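Local coordinates for aminoacyl-tRNA synthetase (Cryptosporidium parvum, PDB 5F9Z), which probably catalyses ATP-dependent attachment of proline to its tRNA, as a class II prolyl-tRNA synthetase, and is held here with halofuginone and an ATP analogue, at residues S37-Y42 against P53-I58; G47-R52 against I164-F169; G174-S179 against H269-G274. All coordinates share one frame; numbering follows the deposited sequence.

Interaction 1: residues S37-Y42 against P53-I58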
loop_
_atom_site.group_PDB
_atom_site.type_symbol
_atom_site.label_atom_id
_atom_site.label_comp_id
_atom_site.label_asym_id
_atom_site.label_seq_id
_atom_site.Cartn_x
_atom_site.Cartn_y
_atom_site.Cartn_z
ATOM N N SER A 37 12.696 -14.173 -0.885
ATOM C CA SER A 37 12.703 -13.569 0.440
ATOM C C SER A 37 11.733 -14.245 1.399
ATOM O O SER A 37 11.594 -13.783 2.537
ATOM C CB SER A 37 12.368 -12.081 0.346
ATOM O OG SER A 37 11.027 -11.890 -0.074
ATOM N N GLU A 38 11.063 -15.315 0.962
ATOM C CA GLU A 38 10.097 -16.045 1.784
ATOM C C GLU A 38 8.930 -15.150 2.195
ATOM O O GLU A 38 8.426 -15.226 3.317
ATOM C CB GLU A 38 10.770 -16.672 3.006
ATOM C CG GLU A 38 11.842 -17.687 2.646
ATOM C CD GLU A 38 12.538 -18.258 3.861
ATOM O OE1 GLU A 38 12.883 -17.476 4.773
ATOM O OE2 GLU A 38 12.735 -19.490 3.905
ATOM N N MET A 39 8.500 -14.290 1.273
ATOM C CA MET A 39 7.310 -13.473 1.466
ATOM C C MET A 39 6.056 -14.147 0.929
ATOM O O MET A 39 5.004 -14.108 1.578
ATOM C CB MET A 39 7.479 -12.116 0.779
ATOM C CG MET A 39 7.993 -10.998 1.662
ATOM S SD MET A 39 7.731 -9.404 0.862
ATOM C CE MET A 39 8.010 -8.283 2.228
ATOM N N ILE A 40 6.154 -14.771 -0.242
ATOM C CA ILE A 40 4.994 -15.216 -1.004
ATOM C C ILE A 40 5.241 -16.626 -1.521
ATOM O O ILE A 40 6.351 -16.960 -1.947
ATOM C CB ILE A 40 4.701 -14.247 -2.172
ATOM C CG1 ILE A 40 4.093 -12.949 -1.646
ATOM C CG2 ILE A 40 3.787 -14.883 -3.211
ATOM C CD1 ILE A 40 2.755 -13.144 -0.984
ATOM N N GLU A 41 4.203 -17.457 -1.467
ATOM C CA GLU A 41 4.166 -18.734 -2.164
ATOM C C GLU A 41 3.019 -18.704 -3.161
ATOM O O GLU A 41 1.901 -18.305 -2.813
ATOM C CB GLU A 41 3.992 -19.903 -1.191
ATOM C CG GLU A 41 5.238 -20.260 -0.399
ATOM C CD GLU A 41 6.279 -20.987 -1.231
ATOM O OE1 GLU A 41 7.418 -21.144 -0.745
ATOM O OE2 GLU A 41 5.961 -21.405 -2.365
ATOM N N TYR A 42 3.294 -19.111 -4.398
ATOM C CA TYR A 42 2.243 -19.178 -5.402
ATOM C C TYR A 42 1.309 -20.345 -5.109
ATOM O O TYR A 42 1.740 -21.417 -4.674
ATOM C CB TYR A 42 2.844 -19.314 -6.801
ATOM C CG TYR A 42 3.511 -18.051 -7.299
ATOM C CD1 TYR A 42 2.758 -16.997 -7.799
ATOM C CD2 TYR A 42 4.892 -17.914 -7.271
ATOM C CE1 TYR A 42 3.362 -15.841 -8.256
ATOM C CE2 TYR A 42 5.505 -16.761 -7.727
ATOM C CZ TYR A 42 4.736 -15.728 -8.218
ATOM O OH TYR A 42 5.342 -14.580 -8.673
ATOM N N PRO A 53 5.044 -15.525 6.765
ATOM C CA PRO A 53 5.246 -14.591 7.889
ATOM C C PRO A 53 6.069 -13.358 7.556
ATOM O O PRO A 53 5.836 -12.297 8.150
ATOM C CB PRO A 53 5.950 -15.466 8.933
ATOM C CG PRO A 53 5.447 -16.835 8.661
ATOM C CD PRO A 53 5.289 -16.922 7.167
ATOM N N TRP A 54 7.026 -13.453 6.628
ATOM C CA TRP A 54 7.870 -12.301 6.332
ATOM C C TRP A 54 7.076 -11.169 5.689
ATOM O O TRP A 54 7.397 -9.994 5.898
ATOM C CB TRP A 54 9.034 -12.713 5.433
ATOM C CG TRP A 54 10.197 -11.777 5.511
ATOM C CD1 TRP A 54 10.547 -10.821 4.601
ATOM C CD2 TRP A 54 11.162 -11.698 6.568
ATOM N NE1 TRP A 54 11.674 -10.156 5.023
ATOM C CE2 TRP A 54 12.070 -10.675 6.228
ATOM C CE3 TRP A 54 11.347 -12.393 7.767
ATOM C CZ2 TRP A 54 13.147 -10.332 7.044
ATOM C CZ3 TRP A 54 12.417 -12.052 8.574
ATOM C CH2 TRP A 54 13.303 -11.030 8.210
ATOM N N SER A 55 6.045 -11.497 4.911
ATOM C CA SER A 55 5.170 -10.475 4.351
ATOM C C SER A 55 3.965 -10.202 5.244
ATOM O O SER A 55 3.515 -9.055 5.338
ATOM C CB SER A 55 4.693 -10.885 2.955
ATOM O OG SER A 55 3.875 -12.041 3.011
ATOM N N TYR A 56 3.438 -11.234 5.908
ATOM C CA TYR A 56 2.263 -11.039 6.749
ATOM C C TYR A 56 2.577 -10.182 7.969
ATOM O O TYR A 56 1.678 -9.534 8.515
ATOM C CB TYR A 56 1.685 -12.386 7.180
ATOM C CG TYR A 56 0.346 -12.262 7.866
ATOM C CD1 TYR A 56 -0.794 -11.925 7.146
ATOM C CD2 TYR A 56 0.220 -12.471 9.233
ATOM C CE1 TYR A 56 -2.022 -11.803 7.765
ATOM C CE2 TYR A 56 -1.006 -12.353 9.862
ATOM C CZ TYR A 56 -2.122 -12.018 9.123
ATOM O OH TYR A 56 -3.345 -11.898 9.741
ATOM N N PHE A 57 3.837 -10.174 8.414
ATOM C CA PHE A 57 4.238 -9.250 9.470
ATOM C C PHE A 57 4.005 -7.806 9.048
ATOM O O PHE A 57 3.557 -6.980 9.852
ATOM C CB PHE A 57 5.709 -9.468 9.833
ATOM C CG PHE A 57 6.247 -8.473 10.830
ATOM C CD1 PHE A 57 6.764 -7.254 10.411
ATOM C CD2 PHE A 57 6.246 -8.761 12.185
ATOM C CE1 PHE A 57 7.255 -6.340 11.324
ATOM C CE2 PHE A 57 6.741 -7.852 13.102
ATOM C CZ PHE A 57 7.247 -6.640 12.670
ATOM N N ILE A 58 4.312 -7.482 7.790
ATOM C CA ILE A 58 4.157 -6.112 7.316
ATOM C C ILE A 58 2.687 -5.712 7.308
ATOM O O ILE A 58 2.340 -4.569 7.626
ATOM C CB ILE A 58 4.805 -5.953 5.930
ATOM C CG1 ILE A 58 6.299 -6.273 6.014
ATOM C CG2 ILE A 58 4.586 -4.547 5.388
ATOM C CD1 ILE A 58 7.065 -5.960 4.754
HETATM O O HOH W 1 8.403 -16.043 5.625
#

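Interaction 2: residues G47-R52 against I164-F169. With ANP (phosphoaminophosphonic acid-adenylate ester), chain D.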
loop_
_atom_site.group_PDB
_atom_site.type_symbol
_atom_site.label_atom_id
_atom_site.label_comp_id
_atom_site.label_asym_id
_atom_site.label_seq_id
_atom_site.Cartn_x
_atom_site.Cartn_y
_atom_site.Cartn_z
ATOM N N GLY A 47 -4.619 -16.202 -8.943
ATOM C CA GLY A 47 -4.958 -14.980 -8.248
ATOM C C GLY A 47 -4.824 -15.031 -6.742
ATOM O O GLY A 47 -5.000 -13.996 -6.089
ATOM N N CYS A 48 -4.523 -16.192 -6.170
ATOM C CA CYS A 48 -4.352 -16.340 -4.733
ATOM C C CYS A 48 -2.890 -16.623 -4.418
ATOM O O CYS A 48 -2.216 -17.352 -5.152
ATOM C CB CYS A 48 -5.239 -17.460 -4.188
ATOM S SG CYS A 48 -7.006 -17.170 -4.428
ATOM N N TYR A 49 -2.402 -16.035 -3.329
ATOM C CA TYR A 49 -1.000 -16.142 -2.955
ATOM C C TYR A 49 -0.891 -16.294 -1.447
ATOM O O TYR A 49 -1.590 -15.612 -0.693
ATOM C CB TYR A 49 -0.206 -14.915 -3.427
ATOM C CG TYR A 49 -0.435 -14.576 -4.883
ATOM C CD1 TYR A 49 0.333 -15.159 -5.883
ATOM C CD2 TYR A 49 -1.428 -13.681 -5.260
ATOM C CE1 TYR A 49 0.122 -14.855 -7.215
ATOM C CE2 TYR A 49 -1.646 -13.372 -6.588
ATOM C CZ TYR A 49 -0.869 -13.962 -7.561
ATOM O OH TYR A 49 -1.083 -13.657 -8.886
ATOM N N ILE A 50 -0.015 -17.194 -1.016
ATOM C CA ILE A 50 0.189 -17.445 0.405
ATOM C C ILE A 50 1.007 -16.307 0.998
ATOM O O ILE A 50 2.087 -15.975 0.496
ATOM C CB ILE A 50 0.884 -18.797 0.624
ATOM C CG1 ILE A 50 -0.001 -19.936 0.123
ATOM C CG2 ILE A 50 1.235 -18.987 2.094
ATOM C CD1 ILE A 50 0.607 -21.293 0.326
ATOM N N LEU A 51 0.495 -15.709 2.072
ATOM C CA LEU A 51 1.203 -14.647 2.786
ATOM C C LEU A 51 2.052 -15.298 3.870
ATOM O O LEU A 51 1.582 -15.575 4.975
ATOM C CB LEU A 51 0.225 -13.634 3.365
ATOM C CG LEU A 51 -0.643 -12.862 2.369
ATOM C CD1 LEU A 51 -1.566 -11.899 3.100
ATOM C CD2 LEU A 51 0.219 -12.118 1.366
ATOM N N ARG A 52 3.318 -15.551 3.548
ATOM C CA ARG A 52 4.245 -16.109 4.515
ATOM C C ARG A 52 4.545 -15.078 5.605
ATOM O O ARG A 52 4.314 -13.882 5.418
ATOM C CB ARG A 52 5.525 -16.558 3.817
ATOM C CG ARG A 52 5.300 -17.652 2.783
ATOM C CD ARG A 52 6.610 -18.188 2.229
ATOM N NE ARG A 52 7.352 -18.963 3.218
ATOM C CZ ARG A 52 8.470 -19.633 2.956
ATOM N NH1 ARG A 52 8.977 -19.624 1.730
ATOM N NH2 ARG A 52 9.081 -20.311 3.917
ATOM N N ILE A 164 -0.725 -6.525 -5.455
ATOM C CA ILE A 164 -1.337 -5.429 -6.206
ATOM C C ILE A 164 -2.778 -5.764 -6.579
ATOM O O ILE A 164 -3.700 -4.973 -6.339
ATOM C CB ILE A 164 -0.498 -5.099 -7.455
ATOM C CG1 ILE A 164 0.950 -4.793 -7.063
ATOM C CG2 ILE A 164 -1.110 -3.928 -8.208
ATOM C CD1 ILE A 164 1.096 -3.599 -6.145
ATOM N N ARG A 165 -2.996 -6.934 -7.175
ATOM C CA ARG A 165 -4.335 -7.358 -7.586
ATOM C C ARG A 165 -4.433 -8.868 -7.392
ATOM O O ARG A 165 -3.930 -9.640 -8.214
ATOM C CB ARG A 165 -4.625 -6.963 -9.030
ATOM C CG ARG A 165 -6.021 -7.336 -9.500
ATOM C CD ARG A 165 -6.326 -6.740 -10.864
ATOM N NE ARG A 165 -6.174 -5.288 -10.869
ATOM C CZ ARG A 165 -7.106 -4.437 -10.451
ATOM N NH1 ARG A 165 -8.263 -4.892 -9.988
ATOM N NH2 ARG A 165 -6.881 -3.131 -10.492
ATOM N N THR A 166 -5.085 -9.282 -6.310
ATOM C CA THR A 166 -5.252 -10.688 -5.982
ATOM C C THR A 166 -6.735 -11.017 -5.867
ATOM O O THR A 166 -7.545 -10.176 -5.463
ATOM C CB THR A 166 -4.534 -11.045 -4.675
ATOM O OG1 THR A 166 -5.161 -10.363 -3.582
ATOM C CG2 THR A 166 -3.074 -10.630 -4.743
ATOM N N ARG A 167 -7.086 -12.254 -6.229
ATOM C CA ARG A 167 -8.488 -12.660 -6.188
ATOM C C ARG A 167 -8.995 -12.787 -4.758
ATOM O O ARG A 167 -10.186 -12.576 -4.504
ATOM C CB ARG A 167 -8.682 -13.962 -6.960
ATOM C CG ARG A 167 -8.585 -13.769 -8.463
ATOM C CD ARG A 167 -8.979 -15.016 -9.227
ATOM N NE ARG A 167 -9.265 -14.715 -10.626
ATOM C CZ ARG A 167 -9.547 -15.631 -11.546
ATOM N NH1 ARG A 167 -9.576 -16.916 -11.218
ATOM N NH2 ARG A 167 -9.798 -15.264 -12.795
ATOM N N GLU A 168 -8.120 -13.131 -3.818
ATOM C CA GLU A 168 -8.384 -12.937 -2.400
ATOM C C GLU A 168 -7.330 -11.996 -1.842
ATOM O O GLU A 168 -6.129 -12.246 -1.989
ATOM C CB GLU A 168 -8.374 -14.247 -1.608
ATOM C CG GLU A 168 -8.790 -14.035 -0.154
ATOM C CD GLU A 168 -8.427 -15.191 0.756
ATOM O OE1 GLU A 168 -7.748 -16.129 0.292
ATOM O OE2 GLU A 168 -8.822 -15.157 1.941
ATOM N N PHE A 169 -7.780 -10.913 -1.216
ATOM C CA PHE A 169 -6.887 -9.984 -0.549
ATOM C C PHE A 169 -7.430 -9.667 0.834
ATOM O O PHE A 169 -8.639 -9.720 1.074
ATOM C CB PHE A 169 -6.698 -8.684 -1.353
ATOM C CG PHE A 169 -7.982 -7.978 -1.696
ATOM C CD1 PHE A 169 -8.531 -7.047 -0.830
ATOM C CD2 PHE A 169 -8.624 -8.226 -2.897
ATOM C CE1 PHE A 169 -9.705 -6.388 -1.148
ATOM C CE2 PHE A 169 -9.799 -7.570 -3.222
ATOM C CZ PHE A 169 -10.338 -6.649 -2.348
HETATM P PG ANP D . -10.077 -1.365 -9.421
HETATM O O1G ANP D . -10.777 -0.935 -10.671
HETATM O O2G ANP D . -8.520 -1.348 -9.669
HETATM O O3G ANP D . -10.519 -2.834 -9.041
HETATM P PB ANP D . -11.635 -0.871 -7.131
HETATM O O1B ANP D . -12.881 0.061 -7.174
HETATM O O2B ANP D . -12.040 -2.255 -7.523
HETATM N N3B ANP D . -10.452 -0.285 -8.169
HETATM P PA ANP D . -11.947 -0.710 -4.405
HETATM O O1A ANP D . -13.115 -1.616 -4.445
HETATM O O2A ANP D . -12.306 0.775 -4.313
HETATM O O3A ANP D . -11.034 -0.888 -5.693
HETATM O "O5'" ANP D . -11.031 -1.158 -3.191
HETATM C "C5'" ANP D . -10.321 -0.195 -2.381
HETATM C "C4'" ANP D . -8.851 -0.262 -2.713
HETATM O "O4'" ANP D . -8.418 -1.633 -2.668
HETATM C "C3'" ANP D . -8.474 0.224 -4.107
HETATM O "O3'" ANP D . -8.254 1.629 -4.103
HETATM C "C2'" ANP D . -7.183 -0.550 -4.394
HETATM O "O2'" ANP D . -6.038 0.147 -3.916
HETATM C "C1'" ANP D . -7.383 -1.854 -3.610
HETATM N N9 ANP D . -7.755 -3.003 -4.430
HETATM C C8 ANP D . -8.779 -3.075 -5.338
HETATM N N7 ANP D . -8.889 -4.242 -5.928
HETATM C C5 ANP D . -7.869 -4.992 -5.362
HETATM C C6 ANP D . -7.450 -6.322 -5.560
HETATM N N6 ANP D . -8.029 -7.165 -6.418
HETATM N N1 ANP D . -6.395 -6.762 -4.835
HETATM C C2 ANP D . -5.811 -5.922 -3.975
HETATM N N3 ANP D . -6.120 -4.651 -3.705
HETATM C C4 ANP D . -7.164 -4.243 -4.436
HETATM O O HOH W 2 -4.347 -13.996 -2.240
#

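Interaction 3: residues G174-S179 against H269-G274. With HFG (7-bromo-6-chloro-3-{3-[(2R,3S)-3-hydroxypiperidin-2-yl]-2-oxopropyl}quinazolin-4(3H)-one), chain E.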
loop_
_atom_site.group_PDB
_atom_site.type_symbol
_atom_site.label_atom_id
_atom_site.label_comp_id
_atom_site.label_asym_id
_atom_site.label_seq_id
_atom_site.Cartn_x
_atom_site.Cartn_y
_atom_site.Cartn_z
ATOM N N GLY A 174 -13.884 0.676 6.377
ATOM C CA GLY A 174 -14.578 1.476 7.373
ATOM C C GLY A 174 -15.832 2.076 6.763
ATOM O O GLY A 174 -15.810 2.556 5.627
ATOM N N HIS A 175 -16.922 2.037 7.522
ATOM C CA HIS A 175 -18.205 2.573 7.083
ATOM C C HIS A 175 -18.762 3.440 8.198
ATOM O O HIS A 175 -19.028 2.945 9.298
ATOM C CB HIS A 175 -19.182 1.449 6.726
ATOM C CG HIS A 175 -18.704 0.565 5.616
ATOM N ND1 HIS A 175 -19.131 0.710 4.313
ATOM C CD2 HIS A 175 -17.833 -0.471 5.613
ATOM C CE1 HIS A 175 -18.543 -0.200 3.556
ATOM N NE2 HIS A 175 -17.752 -0.930 4.322
ATOM N N THR A 176 -18.928 4.728 7.918
ATOM C CA THR A 176 -19.417 5.680 8.900
ATOM C C THR A 176 -20.707 6.319 8.407
ATOM O O THR A 176 -20.962 6.391 7.203
ATOM C CB THR A 176 -18.381 6.772 9.192
ATOM O OG1 THR A 176 -18.182 7.571 8.018
ATOM C CG2 THR A 176 -17.057 6.152 9.612
ATOM N N ALA A 177 -21.523 6.773 9.355
ATOM C CA ALA A 177 -22.753 7.493 9.067
ATOM C C ALA A 177 -22.811 8.730 9.950
ATOM O O ALA A 177 -22.504 8.663 11.143
ATOM C CB ALA A 177 -23.989 6.616 9.296
ATOM N N HIS A 178 -23.201 9.857 9.362
ATOM C CA HIS A 178 -23.183 11.135 10.052
ATOM C C HIS A 178 -24.501 11.862 9.832
ATOM O O HIS A 178 -25.252 11.567 8.898
ATOM C CB HIS A 178 -22.012 12.006 9.577
ATOM C CG HIS A 178 -20.697 11.290 9.559
ATOM N ND1 HIS A 178 -19.776 11.398 10.578
ATOM C CD2 HIS A 178 -20.153 10.448 8.648
ATOM C CE1 HIS A 178 -18.719 10.657 10.294
ATOM N NE2 HIS A 178 -18.922 10.071 9.128
ATOM N N SER A 179 -24.774 12.827 10.712
ATOM C CA SER A 179 -26.003 13.604 10.623
ATOM C C SER A 179 -25.900 14.760 9.637
ATOM O O SER A 179 -26.933 15.312 9.243
ATOM C CB SER A 179 -26.389 14.142 12.002
ATOM O OG SER A 179 -25.426 15.067 12.476
ATOM N N HIS A 269 -25.618 10.754 6.187
ATOM C CA HIS A 269 -24.498 11.120 5.328
ATOM C C HIS A 269 -23.353 10.158 5.624
ATOM O O HIS A 269 -22.714 10.249 6.677
ATOM C CB HIS A 269 -24.087 12.571 5.563
ATOM C CG HIS A 269 -25.224 13.542 5.466
ATOM N ND1 HIS A 269 -25.462 14.300 4.340
ATOM C CD2 HIS A 269 -26.192 13.871 6.354
ATOM C CE1 HIS A 269 -26.526 15.058 4.540
ATOM N NE2 HIS A 269 -26.989 14.817 5.754
ATOM N N GLN A 270 -23.095 9.242 4.697
ATOM C CA GLN A 270 -22.197 8.122 4.932
ATOM C C GLN A 270 -20.861 8.319 4.229
ATOM O O GLN A 270 -20.742 9.065 3.254
ATOM C CB GLN A 270 -22.831 6.809 4.463
ATOM C CG GLN A 270 -24.111 6.439 5.185
ATOM C CD GLN A 270 -24.757 5.195 4.609
ATOM O OE1 GLN A 270 -25.670 5.282 3.788
ATOM N NE2 GLN A 270 -24.285 4.030 5.035
ATOM N N THR A 271 -19.847 7.634 4.756
ATOM C CA THR A 271 -18.537 7.532 4.132
ATOM C C THR A 271 -18.104 6.073 4.131
ATOM O O THR A 271 -18.570 5.267 4.941
ATOM C CB THR A 271 -17.469 8.373 4.856
ATOM O OG1 THR A 271 -17.001 7.660 6.008
ATOM C CG2 THR A 271 -18.034 9.713 5.297
ATOM N N SER A 272 -17.205 5.737 3.210
ATOM C CA SER A 272 -16.593 4.417 3.195
ATOM C C SER A 272 -15.188 4.537 2.627
ATOM O O SER A 272 -14.929 5.356 1.741
ATOM C CB SER A 272 -17.413 3.406 2.388
ATOM O OG SER A 272 -17.200 3.566 0.997
ATOM N N TRP A 273 -14.284 3.713 3.152
ATOM C CA TRP A 273 -12.868 3.821 2.837
ATOM C C TRP A 273 -12.214 2.460 3.022
ATOM O O TRP A 273 -12.629 1.668 3.874
ATOM C CB TRP A 273 -12.187 4.882 3.716
ATOM C CG TRP A 273 -12.926 5.174 5.003
ATOM C CD1 TRP A 273 -14.021 5.976 5.156
ATOM C CD2 TRP A 273 -12.618 4.667 6.309
ATOM N NE1 TRP A 273 -14.415 5.995 6.471
ATOM C CE2 TRP A 273 -13.569 5.202 7.200
ATOM C CE3 TRP A 273 -11.631 3.818 6.810
ATOM C CZ2 TRP A 273 -13.560 4.910 8.564
ATOM C CZ3 TRP A 273 -11.625 3.530 8.163
ATOM C CH2 TRP A 273 -12.583 4.073 9.023
ATOM N N GLY A 274 -11.195 2.192 2.218
ATOM C CA GLY A 274 -10.574 0.878 2.210
ATOM C C GLY A 274 -9.101 0.937 1.877
ATOM O O GLY A 274 -8.651 1.785 1.100
HETATM O "O4'" HFG E . -15.974 -1.503 -2.709
HETATM C C21 HFG E . -16.147 -0.466 -3.280
HETATM C "C3'" HFG E . -16.283 0.855 -2.489
HETATM C "C2'" HFG E . -15.756 0.760 -1.056
HETATM N "N1'" HFG E . -16.418 -0.252 -0.348
HETATM C "C6'" HFG E . -15.663 -0.675 0.793
HETATM C "C5'" HFG E . -14.598 0.345 1.202
HETATM C "C4'" HFG E . -13.644 0.581 0.158
HETATM C C39 HFG E . -14.236 0.496 -1.120
HETATM O "O7'" HFG E . -13.613 1.526 -2.048
HETATM C "C1'" HFG E . -16.234 -0.435 -4.923
HETATM N N3 HFG E . -16.468 -1.847 -5.449
HETATM C C4 HFG E . -17.690 -2.469 -5.230
HETATM O O11 HFG E . -18.585 -1.883 -4.617
HETATM C C10 HFG E . -17.900 -3.732 -5.702
HETATM C C5 HFG E . -19.156 -4.409 -5.497
HETATM C C2 HFG E . -15.515 -2.470 -6.106
HETATM N N1 HFG E . -15.682 -3.713 -6.582
HETATM C C9 HFG E . -16.874 -4.353 -6.387
HETATM C C8 HFG E . -17.052 -5.653 -6.885
HETATM C C7 HFG E . -18.288 -6.315 -6.680
HETATM BR BR1 HFG E . -18.531 -8.127 -7.375
HETATM C C6 HFG E . -19.331 -5.683 -5.985
HETATM CL CL1 HFG E . -20.866 -6.513 -5.736
HETATM O O HOH W 3 -21.391 3.976 5.435
#

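Interaction 1: residues S37-Y42 against P53-I58
Met39 O draws two groups at the start of helix 53-71. Ser55 OG lies 2.8 Å from Met39 O, and the backbone N-H of Arg52, the N-cap residue, bonds to the same oxygen. The Ser55 bond is not settled, because its one proton can also reach Arg52 O. A chi1 of 65° swings the Ser55 hydroxyl toward Met39 O. Ser55 CB packs against Met39 CG at 3.5 Å. Beyond CG the methionine chain is extended and crosses Ile58 at about a right angle, with Met39 CE 3.6 Å from Ile58 CD1. Met39 CG also sits at the edge of the Trp54 indole, 3.9 Å from Trp54 CD1 and near the ring plane. Trp54 CB lies 3.3 Å from Glu38 O. A water accepts the N-H of Trp54 and appears to donate to Glu38 O, though that modelled distance is too short to trust. Glu38 has positive phi and ends helix 26-36 in a Schellman motif. Lys357 binds around this turn: its amine bonds to Ser37 O, forms a salt bridge with Glu38 and makes a cation-pi contact with Trp54, whose NE1 bonds to Lys357 O. Two helix ends are thus joined by polar groups, carbonyls just after one helix meeting donors at the start of the next, beside an apolar layer of Met39, Trp54 and Ile58.

Interaction 2: residues G47-R52 against I164-F169
Gly47 O accepts the backbone N-H of Arg167 at 2.7 Å between Gly47 O and Arg167 N. The donor stands above the carbonyl plane, 37° out of it. This is the tight part of the contact. Thr166 CB lies 3.3 Å from the same Gly47 O, and Arg167 CG rests 3.8 Å from Gly47 CA. The extended Arg167 chain then leads away to Trp155 and to the carbonyl of Glu156. The Thr166 side chain has two neighbours. With OG1 between the backbone N and carbonyl carbon (chi1 66°), CG2 falls at the edge of the Tyr49 ring, 3.5 Å from Tyr49 CD2. The hydroxyl donates forward to Glu168 O, two residues on, from above the carbonyl plane.

The other side is looser. Cys48 SG and Glu168 CB are 4.3 Å apart, and Glu168 is exposed. A water lies between Tyr49 N and Glu168 O there, instead of a direct backbone bond.

Behind the tight part is the nucleotide. Thr166 N donates to adenine N1 at 3.2 Å, nearly straight at 165°. Adenine N6 gives a proton back to Thr166 O, also at 3.2 Å. The Phe169 ring lies against the base, with adenine C2 over one face. Arg165 reaches the gamma-phosphate with its guanidinium edge, NH2 2.6 Å from O2G and NH1 bonded to O3G; Glu156 is a second partner of NH1. The loop that holds Arg165 and Thr166, between strands 144-153 and 168-178, is consistent with the motif 2 loop of class II synthetases. The backbone of Thr166 therefore reads the adenine edge, while Gly47 and Tyr49 pack behind this residue and Gly47 O holds the next peptide N-H.

Interaction 3: residues G174-S179 against H269-G274
Strands 174-178 and 269-274 run antiparallel at 161°, their axes 4.5 Å apart at the closest, with hydrogen-bonded pairs Gly174-Trp273, Thr176-Thr271 and His178-His269. They are neighbours in the antiparallel sheet of the class II synthetase core, and their places in the chain are consistent with the strands of motifs 2 and 3. Between the paired rungs, CA-H...O contacts fill in, such as Ser272 CA to Gly174 O at 3.2 Å.

One face carries Thr176, His178, His269, Thr271 and Trp273. Here polar side chains form a chain: the Trp273 indole N-H donates to Thr271 OG1 at 3.1 Å between NE1 and OG1, near the ring plane. Thr271 OG1 meets Thr176 OG1, but the modelled separation is too short to be taken at face value. Thr176 OG1 in turn pairs with His178 NE2 at 2.8 Å, with the donor undecided. His178 ND1 bonds to Glu183, so both ring nitrogens are engaged. Similar first torsions, 66° in Thr176 and 80° in Thr271, turn the two hydroxyls toward each other over the rung.

The other face carries His175, Ala177, Gln270 and Ser272. A water donates to Thr176 O and accepts from Gln270 NE2. Ser272 CB lies 3.7 Å from His175 ND1, and that nitrogen bonds to Tyr129. Ser272 OG is 3.8 Å from C2' of the halofuginone piperidine, whose ring probably occupies the proline site, as in other complexes of this drug. Trp273 and Gly274 line the same pocket through their backbones. Gly174 CA sits over the six-membered ring of Trp273, 3.5 Å from its centroid and only 5° off the ring normal, a CH-pi contact made by a residue without a side chain.

In the fold
Interactions 1 and 2 adjoin, their centres 11 Å apart. They share the small hairpin of strands 40-42 and 49-51, where Ile50 N probably bonds to Glu41 O at 2.9 Å, and the chain runs from strand 49-51 straight into helix 53-71. Interaction 2 sets this hairpin behind the loop that binds the nucleotide; the Ile40 side chain of interaction 1 is still about 12 Å from it. Strand 168-178 then leads from interaction 2 to interaction 3, centres 27 Å apart. The strand thus begins at the adenine and passes by the halofuginone pocket. The Ser272 side chain of interaction 3 lies about 8 Å from the nucleotide. Interactions 1 and 3 do not touch: centres 32 Å, nearest atoms about 14 Å apart.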